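Local coordinates for protein peroxiredoxin (Clostridioides difficile, PDB 6TSB) that pairs a predicted thiol peroxidase domain with the chitin-hydrolysing family 18 chitinase domain present here, in a spore coat protein, at residues A[94-99]-A[135-140]. Numbering follows the deposited sequence.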
ATOM      1  N   ILE A  94      17.186  25.066 -20.234  1.00 39.18           N
ATOM      2  CA  ILE A  94      16.219  26.181 -20.281  1.00 40.69           C
ATOM      3  C   ILE A  94      16.449  26.972 -19.011  1.00 38.08           C
ATOM      4  O   ILE A  94      16.717  26.323 -17.983  1.00 42.36           O
ATOM      5  CB  ILE A  94      14.777  25.638 -20.346  1.00 42.32           C
ATOM      6  CG1 ILE A  94      14.604  24.579 -21.436  1.00 44.83           C
ATOM      7  CG2 ILE A  94      13.758  26.767 -20.494  1.00 42.81           C
ATOM      8  CD1 ILE A  94      15.015  25.043 -22.793  1.00 47.33           C
ATOM      9  N   VAL A  95      16.275  28.293 -19.081  1.00 38.10           N
ATOM     10  CA  VAL A  95      16.190  29.168 -17.885  1.00 36.57           C
ATOM     11  C   VAL A  95      14.751  29.657 -17.746  1.00 38.95           C
ATOM     12  O   VAL A  95      14.149  30.197 -18.706  1.00 41.08           O
ATOM     13  CB  VAL A  95      17.194  30.333 -17.934  1.00 40.76           C
ATOM     14  CG1 VAL A  95      16.952  31.329 -16.810  1.00 42.30           C
ATOM     15  CG2 VAL A  95      18.632  29.829 -17.880  1.00 42.02           C
ATOM     16  N   ALA A  96      14.257  29.493 -16.538  1.00 38.36           N
ATOM     17  CA  ALA A  96      12.983  30.030 -16.068  1.00 41.62           C
ATOM     18  C   ALA A  96      13.253  31.393 -15.441  1.00 44.41           C
ATOM     19  O   ALA A  96      14.177  31.505 -14.594  1.00 40.94           O
ATOM     20  CB  ALA A  96      12.350  29.081 -15.091  1.00 42.10           C
ATOM     21  N   ILE A  97      12.468  32.378 -15.868  1.00 41.27           N
ATOM     22  CA  ILE A  97      12.494  33.756 -15.329  1.00 39.19           C
ATOM     23  C   ILE A  97      11.254  33.881 -14.470  1.00 39.26           C
ATOM     24  O   ILE A  97      10.160  33.670 -15.013  1.00 43.92           O
ATOM     25  CB  ILE A  97      12.501  34.761 -16.478  1.00 39.51           C
ATOM     26  CG1 ILE A  97      13.694  34.577 -17.419  1.00 44.98           C
ATOM     27  CG2 ILE A  97      12.430  36.181 -15.942  1.00 44.28           C
ATOM     28  CD1 ILE A  97      13.584  35.392 -18.704  1.00 42.14           C
ATOM     29  N   GLY A  98      11.408  34.144 -13.182  1.00 37.24           N
ATOM     30  CA  GLY A  98      10.279  34.560 -12.340  1.00 41.36           C
ATOM     31  C   GLY A  98      10.081  33.624 -11.173  1.00 46.57           C
ATOM     32  O   GLY A  98      11.055  33.416 -10.424  1.00 45.89           O
ATOM     33  N   GLY A  99       8.851  33.127 -11.001  1.00 41.93           N
ATOM     34  CA  GLY A  99       8.474  32.283  -9.858  1.00 40.25           C
ATOM     35  C   GLY A  99       7.621  33.028  -8.868  1.00 44.66           C
ATOM     36  O   GLY A  99       7.432  34.253  -9.008  1.00 53.34           O
ATOM     37  N   ASP A 135      11.918  29.876 -20.248  1.00 38.66           N
ATOM     38  CA  ASP A 135      10.607  29.556 -19.656  1.00 39.61           C
ATOM     39  C   ASP A 135      10.159  30.814 -18.930  1.00 40.65           C
ATOM     40  O   ASP A 135      11.014  31.392 -18.228  1.00 41.87           O
ATOM     41  CB  ASP A 135      10.731  28.345 -18.729  1.00 43.32           C
ATOM     42  CG  ASP A 135       9.397  27.925 -18.126  1.00 46.14           C
ATOM     43  OD1 ASP A 135       8.451  27.763 -18.900  1.00 41.59           O
ATOM     44  OD2 ASP A 135       9.320  27.755 -16.891  1.00 46.43           O
ATOM     45  N   ILE A 136       8.896  31.225 -19.061  1.00 36.96           N
ATOM     46  CA  ILE A 136       8.423  32.474 -18.392  1.00 35.27           C
ATOM     47  C   ILE A 136       7.509  32.110 -17.246  1.00 34.47           C
ATOM     48  O   ILE A 136       6.552  31.399 -17.490  1.00 43.38           O
ATOM     49  CB  ILE A 136       7.762  33.395 -19.416  1.00 39.62           C
ATOM     50  CG1 ILE A 136       8.721  33.679 -20.576  1.00 38.38           C
ATOM     51  CG2 ILE A 136       7.263  34.663 -18.742  1.00 40.86           C
ATOM     52  CD1 ILE A 136       9.943  34.457 -20.174  1.00 35.31           C
ATOM     53  N   ASP A 137       7.840  32.508 -16.019  1.00 41.66           N
ATOM     54  CA  ASP A 137       7.081  32.126 -14.803  1.00 41.55           C
ATOM     55  C   ASP A 137       6.511  33.377 -14.150  1.00 41.01           C
ATOM     56  O   ASP A 137       6.820  33.653 -12.993  1.00 38.69           O
ATOM     57  CB  ASP A 137       7.875  31.333 -13.770  1.00 49.88           C
ATOM     58  CG  ASP A 137       8.306  29.955 -14.236  1.00 55.23           C
ATOM     59  OD1 ASP A 137       8.579  29.819 -15.442  1.00 53.89           O
ATOM     60  OD2 ASP A 137       8.386  29.029 -13.367  1.00 66.39           O
ATOM     61  N   TRP A 138       5.568  34.005 -14.835  1.00 43.48           N
ATOM     62  CA  TRP A 138       4.772  35.127 -14.286  1.00 42.91           C
ATOM     63  C   TRP A 138       3.594  34.549 -13.495  1.00 45.68           C
ATOM     64  O   TRP A 138       2.743  33.860 -14.107  1.00 45.20           O
ATOM     65  CB  TRP A 138       4.372  36.011 -15.465  1.00 43.64           C
ATOM     66  CG  TRP A 138       3.712  37.298 -15.114  1.00 39.42           C
ATOM     67  CD1 TRP A 138       3.328  37.754 -13.888  1.00 39.29           C
ATOM     68  CD2 TRP A 138       3.289  38.273 -16.071  1.00 38.74           C
ATOM     69  NE1 TRP A 138       2.729  38.974 -14.017  1.00 42.88           N
ATOM     70  CE2 TRP A 138       2.702  39.323 -15.346  1.00 42.15           C
ATOM     71  CE3 TRP A 138       3.407  38.377 -17.462  1.00 41.96           C
ATOM     72  CZ2 TRP A 138       2.184  40.454 -15.986  1.00 46.36           C
ATOM     73  CZ3 TRP A 138       2.916  39.498 -18.091  1.00 45.36           C
ATOM     74  CH2 TRP A 138       2.302  40.519 -17.361  1.00 45.32           C
ATOM     75  N   GLU A 139       3.565  34.790 -12.180  1.00 40.53           N
ATOM     76  CA  GLU A 139       2.653  34.104 -11.241  1.00 46.33           C
ATOM     77  C   GLU A 139       1.840  35.141 -10.445  1.00 43.80           C
ATOM     78  O   GLU A 139       2.016  35.311  -9.243  1.00 43.63           O
ATOM     79  CB  GLU A 139       3.483  33.124 -10.392  1.00 54.48           C
ATOM     80  CG  GLU A 139       4.091  31.972 -11.193  1.00 55.96           C
ATOM     81  CD  GLU A 139       4.749  30.843 -10.403  1.00 58.51           C
ATOM     82  OE1 GLU A 139       4.357  30.647  -9.251  1.00 52.56           O
ATOM     83  OE2 GLU A 139       5.653  30.150 -10.949  1.00 63.11           O
ATOM     84  N   TYR A 140       0.855  35.799 -11.068  1.00 44.36           N
ATOM     85  CA  TYR A 140       0.292  35.468 -12.362  1.00 45.77           C
ATOM     86  C   TYR A 140      -0.104  36.787 -13.009  1.00 41.27           C
ATOM     87  O   TYR A 140      -0.410  37.748 -12.324  1.00 42.78           O
ATOM     88  CB  TYR A 140      -0.905  34.512 -12.195  1.00 50.02           C
ATOM     89  CG  TYR A 140      -0.579  33.164 -11.594  1.00 49.79           C
ATOM     90  CD1 TYR A 140      -0.035  32.164 -12.384  1.00 51.49           C
ATOM     91  CD2 TYR A 140      -0.781  32.876 -10.246  1.00 55.49           C
ATOM     92  CE1 TYR A 140       0.320  30.930 -11.859  1.00 54.77           C
ATOM     93  CE2 TYR A 140      -0.445  31.636  -9.705  1.00 55.74           C
ATOM     94  CZ  TYR A 140       0.105  30.654 -10.521  1.00 59.23           C
ATOM     95  OH  TYR A 140       0.492  29.420 -10.060  1.00 69.08           O
TER
HETATM   96  O   HOH W   1       5.869  36.159 -10.824  1.00 45.11           O
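Ala96, Ile97 and Gly98 pair in parallel with Asp135, Ile136 and Asp137, the short strand axes approaching to 4.6 Å as neighbouring staves of the family 18 glycosidase TIM barrel. Backbone hydrogen bonds alternate between the strands, from Asp135 N to Val95 O, Ile97 N to Asp135 O and Asp137 N to Ile97 O. A fourth continues the series: Gly99 N meets Asp137 O at 2.9 Å, almost straight (177°) and on a lone pair in the carbonyl plane. The sequence from Asp135 to Glu139 matches the end of the DxxDxDxE signature of these chitinases, and the Gly98-Gly99 pair that of the neighbouring SxGG motif, with Ala96 in place of the serine.

Ala96 CB lies against both carboxylates, 3.8 Å from Asp135 OD2 and 3.9 Å from Asp137 OD1, and those two oxygens are themselves 2.6 Å apart. Asp135 carries its carboxylate anti to the backbone N (chi1 -178°), where OD1 bonds to Ser176 and OD2 to Tyr41. On the other side of the sheet Ile97 and Ile136 lie side by side, their CD1 methyls 4.0 Å apart, and both pack on Phe105 of helix 105-109.

Glu139, at the position of the catalytic acid in relatives, reaches back with an extended chain (chi2 -171°) until OE2 lies 3.7 Å from Gly99 CA. A water joins the two backbones, accepting from Glu139 N and lying within hydrogen-bonding distance of Gly99 O (3.1 Å), one of several acceptors in its reach.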